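NS6 protease (Murine norovirus 1, PDB 4ASH) cleaves peptide bonds as a trypsin-like cysteine protease of the calicivirus type, probably to process the viral polyprotein. Local coordinates at residues Gly47-Thr52 / Leu58-Thr63; Gly19-Gly24 / Glu40-Lys45. The protein carries 1 engineered substitution. All coordinates share one frame; numbering follows the deposited sequence.

How the contacts relate
Contact 1 pairs the two strands of the hairpin at one edge of the five-stranded antiparallel sheet in this trypsin-like fold; contact 2 brings the turn at 40-45 down on W21, from strand 17-21 of the same sheet. Their centres lie about 8 Å apart, and their side chains pack directly against one another. Y60 CE2 is 3.5 Å from I41 CD1. The F62 ring touches both members of contact 2, its CZ 3.8 Å from F42 CD2 and its CE1 3.8 Å from W21 CH2. Along the chain the two follow in series, contact 2 being complete before strand 49-54 starts.

Contact 1 (Gly47-Thr52 / Leu58-Thr63); sequences GDFTVT and LKYYFT
The beta hairpin of strands 49-54 and 57-62 closes one edge of the five-stranded antiparallel sheet of this trypsin-like protease, with T50 facing Y61 and T52 facing K59 as hydrogen-bonded pairs. T50 N donates to Y61 O at 2.9 Å, and Y61 N returns a bond to T50 O. T52 and K59 exchange a second such pair; K59 N reaches T52 O at 2.8 Å. Beyond F62 the pairing fades into a weak, 3.5 Å bond from T63 N to D48 O, while the D48 carboxylate turns back to K45 N.

F49 and F62, like V51 and Y60, form non-hydrogen-bonded pairs and send their side chains to the same face, where F49, Y60 and F62 make an aromatic cluster. F49 CG stands between its own backbone N and carbonyl carbon (chi1 60°), which carries the ring to where it touches both the Y60 and F62 rings. F49 CB lies over the F62 face, 3.9 Å from the centroid in a CH-pi contact, whereas the two rings meet obliquely, planes at 45°. F49 CD1 also comes in at the edge of the Y60 ring, in its plane. V51 splits its branches: CG2 touches Y60 CD2, and CG1, anti to the backbone N, runs toward L58.

The reverse face carries T50, T52, K59 and Y61, with T50 OG1 near the Y61 ring edge. Strand 26-30 flanks 57-62 on its far side, with backbone bonds pairing L58 with T29 and Y60 with F27; just before it, H25 pairs with F62, and F62 O also accepts from H25 ND1. Packing is tightest where V51 CG1 meets L58 CD1 at 3.3 Å, closer than usual for two carbons.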
loop_
_atom_site.group_PDB
_atom_site.type_symbol
_atom_site.label_atom_id
_atom_site.label_comp_id
_atom_site.label_asym_id
_atom_site.label_seq_id
_atom_site.Cartn_x
_atom_site.Cartn_y
_atom_site.Cartn_z
ATOM N N GLY A 47 -13.786 -17.561 3.730
ATOM C CA GLY A 47 -14.232 -18.570 2.788
ATOM C C GLY A 47 -14.787 -17.962 1.510
ATOM O O GLY A 47 -14.729 -18.587 0.454
ATOM N N ASP A 48 -15.340 -16.751 1.610
ATOM C CA ASP A 48 -15.781 -16.000 0.432
ATOM C C ASP A 48 -14.594 -15.237 -0.126
ATOM O O ASP A 48 -14.667 -14.613 -1.184
ATOM C CB ASP A 48 -16.880 -15.002 0.786
ATOM C CG ASP A 48 -18.158 -15.672 1.232
ATOM O OD1 ASP A 48 -18.499 -16.745 0.692
ATOM O OD2 ASP A 48 -18.823 -15.114 2.127
ATOM N N PHE A 49 -13.495 -15.282 0.609
ATOM C CA PHE A 49 -12.282 -14.632 0.169
ATOM C C PHE A 49 -11.074 -15.405 0.675
ATOM O O PHE A 49 -11.176 -16.178 1.633
ATOM C CB PHE A 49 -12.237 -13.167 0.647
ATOM C CG PHE A 49 -12.276 -13.005 2.142
ATOM C CD1 PHE A 49 -11.108 -13.045 2.891
ATOM C CD2 PHE A 49 -13.481 -12.795 2.799
ATOM C CE1 PHE A 49 -11.138 -12.887 4.266
ATOM C CE2 PHE A 49 -13.516 -12.636 4.178
ATOM C CZ PHE A 49 -12.346 -12.685 4.908
ATOM N N THR A 50 -9.938 -15.211 0.016
ATOM C CA THR A 50 -8.684 -15.770 0.478
ATOM C C THR A 50 -7.740 -14.630 0.815
ATOM O O THR A 50 -7.898 -13.509 0.318
ATOM C CB THR A 50 -8.032 -16.668 -0.579
ATOM O OG1 THR A 50 -7.746 -15.899 -1.751
ATOM C CG2 THR A 50 -8.957 -17.817 -0.944
ATOM N N VAL A 51 -6.776 -14.912 1.678
ATOM C CA VAL A 51 -5.870 -13.875 2.139
ATOM C C VAL A 51 -4.454 -14.368 1.974
ATOM O O VAL A 51 -4.140 -15.520 2.298
ATOM C CB VAL A 51 -6.111 -13.520 3.614
ATOM C CG1 VAL A 51 -5.199 -12.385 4.024
ATOM C CG2 VAL A 51 -7.565 -13.133 3.840
ATOM N N THR A 52 -3.601 -13.520 1.423
ATOM C CA THR A 52 -2.191 -13.857 1.358
ATOM C C THR A 52 -1.400 -12.739 2.020
ATOM O O THR A 52 -1.738 -11.564 1.902
ATOM C CB THR A 52 -1.690 -14.106 -0.086
ATOM O OG1 THR A 52 -1.520 -12.864 -0.778
ATOM C CG2 THR A 52 -2.669 -14.984 -0.855
ATOM N N LEU A 58 -0.554 -7.281 2.861
ATOM C CA LEU A 58 -1.662 -8.222 2.941
ATOM C C LEU A 58 -2.626 -8.039 1.766
ATOM O O LEU A 58 -3.023 -6.916 1.451
ATOM C CB LEU A 58 -2.389 -8.020 4.276
ATOM C CG LEU A 58 -3.410 -9.066 4.697
ATOM C CD1 LEU A 58 -2.731 -10.414 4.882
ATOM C CD2 LEU A 58 -4.077 -8.618 5.988
ATOM N N LYS A 59 -2.995 -9.139 1.112
ATOM C CA LYS A 59 -3.896 -9.077 -0.031
ATOM C C LYS A 59 -5.083 -10.001 0.171
ATOM O O LYS A 59 -4.919 -11.176 0.504
ATOM C CB LYS A 59 -3.152 -9.443 -1.323
ATOM C CG LYS A 59 -4.033 -9.499 -2.574
ATOM C CD LYS A 59 -3.190 -9.501 -3.839
ATOM C CE LYS A 59 -2.332 -10.758 -3.956
ATOM N NZ LYS A 59 -3.158 -11.990 -4.091
ATOM N N TYR A 60 -6.275 -9.456 -0.039
ATOM C CA TYR A 60 -7.514 -10.221 -0.002
ATOM C C TYR A 60 -8.034 -10.377 -1.410
ATOM O O TYR A 60 -8.086 -9.401 -2.160
ATOM C CB TYR A 60 -8.575 -9.461 0.794
ATOM C CG TYR A 60 -8.253 -9.267 2.248
ATOM C CD1 TYR A 60 -7.401 -8.251 2.654
ATOM C CD2 TYR A 60 -8.837 -10.062 3.215
ATOM C CE1 TYR A 60 -7.113 -8.052 3.999
ATOM C CE2 TYR A 60 -8.557 -9.870 4.562
ATOM C CZ TYR A 60 -7.694 -8.864 4.943
ATOM O OH TYR A 60 -7.425 -8.651 6.283
ATOM N N TYR A 61 -8.411 -11.600 -1.770
ATOM C CA TYR A 61 -9.045 -11.846 -3.054
ATOM C C TYR A 61 -10.462 -12.387 -2.864
ATOM O O TYR A 61 -10.666 -13.408 -2.201
ATOM C CB TYR A 61 -8.212 -12.816 -3.908
ATOM C CG TYR A 61 -8.980 -13.277 -5.133
ATOM C CD1 TYR A 61 -9.095 -12.460 -6.253
ATOM C CD2 TYR A 61 -9.645 -14.494 -5.141
ATOM C CE1 TYR A 61 -9.831 -12.858 -7.365
ATOM C CE2 TYR A 61 -10.381 -14.903 -6.249
ATOM C CZ TYR A 61 -10.468 -14.083 -7.355
ATOM O OH TYR A 61 -11.187 -14.493 -8.457
ATOM N N PHE A 62 -11.431 -11.699 -3.458
ATOM C CA PHE A 62 -12.837 -12.062 -3.337
ATOM C C PHE A 62 -13.299 -12.734 -4.620
ATOM O O PHE A 62 -13.193 -12.156 -5.698
ATOM C CB PHE A 62 -13.684 -10.813 -3.058
ATOM C CG PHE A 62 -13.362 -10.144 -1.750
ATOM C CD1 PHE A 62 -12.300 -9.255 -1.658
ATOM C CD2 PHE A 62 -14.119 -10.405 -0.612
ATOM C CE1 PHE A 62 -11.988 -8.631 -0.458
ATOM C CE2 PHE A 62 -13.811 -9.794 0.588
ATOM C CZ PHE A 62 -12.741 -8.911 0.666
ATOM N N THR A 63 -13.806 -13.957 -4.496
ATOM C CA THR A 63 -14.307 -14.706 -5.647
ATOM C C THR A 63 -15.343 -13.908 -6.437
ATOM O O THR A 63 -15.319 -13.877 -7.676
ATOM C CB THR A 63 -14.925 -16.035 -5.199
ATOM O OG1 THR A 63 -13.960 -16.769 -4.434
ATOM C CG2 THR A 63 -15.327 -16.856 -6.412
#

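Contact 2 (Gly19-Gly24 / Glu40-Lys45); sequences GFWVSG and EIFGRK
The W21 and F42 side chains run antiparallel past one another, bringing the CZ2 corner of the indole over one face of the phenyl ring. W21 CZ2 sits 3.5 Å above the F42 plane, displaced toward its rim, and lies 3.6 Å from F42 CE2. The planes are inclined at 50° with centroids 5.1 Å apart, so the rings meet obliquely. W21 CH2 adds a second, looser touch on F42 CD2 at 3.8 Å. The alpha carbons of W21 and F42 are 12.0 Å apart, and the two side chains together span the gap; the contact is purely apolar.

F42 occupies the first central position of a type I' turn from I41 to R44, closed by R44 N to I41 O (2.8 Å) and by I41 N to R44 O. Its positive phi of 51° belongs to that turn, and G43 follows with another. I41 CB backs the other face of the F42 ring.

F27 of strand 26-30 meets both rings, edge-to-face with F42, while R44 anchors the turn to the carbonyls of S64 and A65. The turn thus packs over strand 57-62, with I41, F42 and R44 all touching F62, and W21 brings in strand 17-21.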
loop_
_atom_site.group_PDB
_atom_site.type_symbol
_atom_site.label_atom_id
_atom_site.label_comp_id
_atom_site.label_asym_id
_atom_site.label_seq_id
_atom_site.Cartn_x
_atom_site.Cartn_y
_atom_site.Cartn_z
ATOM N N GLY A 19 -7.004 0.629 3.379
ATOM C CA GLY A 19 -6.627 -0.312 2.332
ATOM C C GLY A 19 -7.073 0.238 0.988
ATOM O O GLY A 19 -7.695 1.316 0.927
ATOM N N PHE A 20 -6.781 -0.502 -0.081
ATOM C CA PHE A 20 -6.958 -0.015 -1.445
ATOM C C PHE A 20 -7.497 -1.114 -2.334
ATOM O O PHE A 20 -6.947 -2.229 -2.360
ATOM C CB PHE A 20 -5.609 0.449 -1.999
ATOM C CG PHE A 20 -5.679 1.048 -3.382
ATOM C CD1 PHE A 20 -6.254 2.293 -3.585
ATOM C CD2 PHE A 20 -5.162 0.369 -4.482
ATOM C CE1 PHE A 20 -6.304 2.860 -4.840
ATOM C CE2 PHE A 20 -5.213 0.930 -5.743
ATOM C CZ PHE A 20 -5.777 2.167 -5.931
ATOM N N TRP A 21 -8.570 -0.811 -3.064
ATOM C CA TRP A 21 -9.079 -1.735 -4.077
ATOM C C TRP A 21 -8.276 -1.666 -5.357
ATOM O O TRP A 21 -8.382 -0.706 -6.119
ATOM C CB TRP A 21 -10.554 -1.437 -4.388
ATOM C CG TRP A 21 -11.446 -1.749 -3.247
ATOM C CD1 TRP A 21 -11.943 -0.863 -2.330
ATOM C CD2 TRP A 21 -11.920 -3.041 -2.855
ATOM N NE1 TRP A 21 -12.713 -1.527 -1.402
ATOM C CE2 TRP A 21 -12.709 -2.867 -1.697
ATOM C CE3 TRP A 21 -11.744 -4.333 -3.362
ATOM C CZ2 TRP A 21 -13.330 -3.933 -1.042
ATOM C CZ3 TRP A 21 -12.360 -5.392 -2.712
ATOM C CH2 TRP A 21 -13.137 -5.191 -1.565
ATOM N N VAL A 22 -7.457 -2.691 -5.587
ATOM C CA VAL A 22 -6.706 -2.800 -6.834
ATOM C C VAL A 22 -7.668 -3.125 -7.977
ATOM O O VAL A 22 -7.470 -2.698 -9.117
ATOM C CB VAL A 22 -5.635 -3.893 -6.729
ATOM C CG1 VAL A 22 -4.853 -4.030 -8.051
ATOM C CG2 VAL A 22 -4.678 -3.555 -5.604
ATOM N N SER A 23 -8.714 -3.878 -7.660
ATOM C CA SER A 23 -9.753 -4.208 -8.627
ATOM C C SER A 23 -11.013 -4.444 -7.845
ATOM O O SER A 23 -11.014 -4.324 -6.630
ATOM C CB SER A 23 -9.409 -5.493 -9.375
ATOM O OG SER A 23 -9.489 -6.619 -8.506
ATOM N N GLY A 24 -12.091 -4.807 -8.522
ATOM C CA GLY A 24 -13.301 -5.132 -7.798
ATOM C C GLY A 24 -13.171 -6.364 -6.919
ATOM O O GLY A 24 -14.018 -6.580 -6.034
ATOM N N GLU A 40 -15.284 -11.178 9.487
ATOM C CA GLU A 40 -16.128 -10.832 8.350
ATOM C C GLU A 40 -15.815 -9.400 7.898
ATOM O O GLU A 40 -15.788 -8.473 8.715
ATOM C CB GLU A 40 -17.610 -10.988 8.704
ATOM C CG GLU A 40 -18.549 -10.459 7.641
ATOM C CD GLU A 40 -20.011 -10.626 8.021
ATOM O OE1 GLU A 40 -20.314 -11.468 8.895
ATOM O OE2 GLU A 40 -20.856 -9.911 7.443
ATOM N N ILE A 41 -15.542 -9.218 6.609
ATOM C CA ILE A 41 -15.245 -7.877 6.093
ATOM C C ILE A 41 -16.039 -7.562 4.832
ATOM O O ILE A 41 -16.258 -8.434 3.997
ATOM C CB ILE A 41 -13.746 -7.701 5.804
ATOM C CG1 ILE A 41 -13.260 -8.806 4.864
ATOM C CG2 ILE A 41 -12.936 -7.696 7.106
ATOM C CD1 ILE A 41 -11.812 -8.660 4.439
ATOM N N PHE A 42 -16.480 -6.314 4.704
ATOM C CA PHE A 42 -17.284 -5.884 3.561
ATOM C C PHE A 42 -18.480 -6.796 3.318
ATOM O O PHE A 42 -18.883 -7.018 2.172
ATOM C CB PHE A 42 -16.425 -5.793 2.299
ATOM C CG PHE A 42 -15.136 -5.063 2.501
ATOM C CD1 PHE A 42 -15.115 -3.805 3.088
ATOM C CD2 PHE A 42 -13.936 -5.641 2.119
ATOM C CE1 PHE A 42 -13.926 -3.131 3.286
ATOM C CE2 PHE A 42 -12.735 -4.975 2.310
ATOM C CZ PHE A 42 -12.722 -3.720 2.894
ATOM N N GLY A 43 -19.029 -7.334 4.402
ATOM C CA GLY A 43 -20.221 -8.159 4.330
ATOM C C GLY A 43 -19.922 -9.561 3.819
ATOM O O GLY A 43 -20.834 -10.303 3.453
ATOM N N ARG A 44 -18.643 -9.924 3.779
ATOM C CA ARG A 44 -18.245 -11.243 3.294
ATOM C C ARG A 44 -17.591 -12.072 4.398
ATOM O O ARG A 44 -16.756 -11.575 5.152
ATOM C CB ARG A 44 -17.293 -11.103 2.100
ATOM C CG ARG A 44 -17.847 -10.252 0.969
ATOM C CD ARG A 44 -18.920 -10.996 0.147
ATOM N NE ARG A 44 -19.431 -10.146 -0.923
ATOM C CZ ARG A 44 -18.900 -10.078 -2.144
ATOM N NH1 ARG A 44 -17.845 -10.826 -2.466
ATOM N NH2 ARG A 44 -19.425 -9.253 -3.039
ATOM N N LYS A 45 -17.968 -13.342 4.491
ATOM C CA LYS A 45 -17.404 -14.218 5.511
ATOM C C LYS A 45 -16.126 -14.888 5.025
ATOM O O LYS A 45 -15.938 -15.074 3.823
ATOM C CB LYS A 45 -18.417 -15.291 5.918
ATOM C CG LYS A 45 -19.715 -14.769 6.515
ATOM C CD LYS A 45 -20.659 -15.928 6.804
ATOM C CE LYS A 45 -22.004 -15.454 7.321
ATOM N NZ LYS A 45 -22.955 -16.593 7.479
#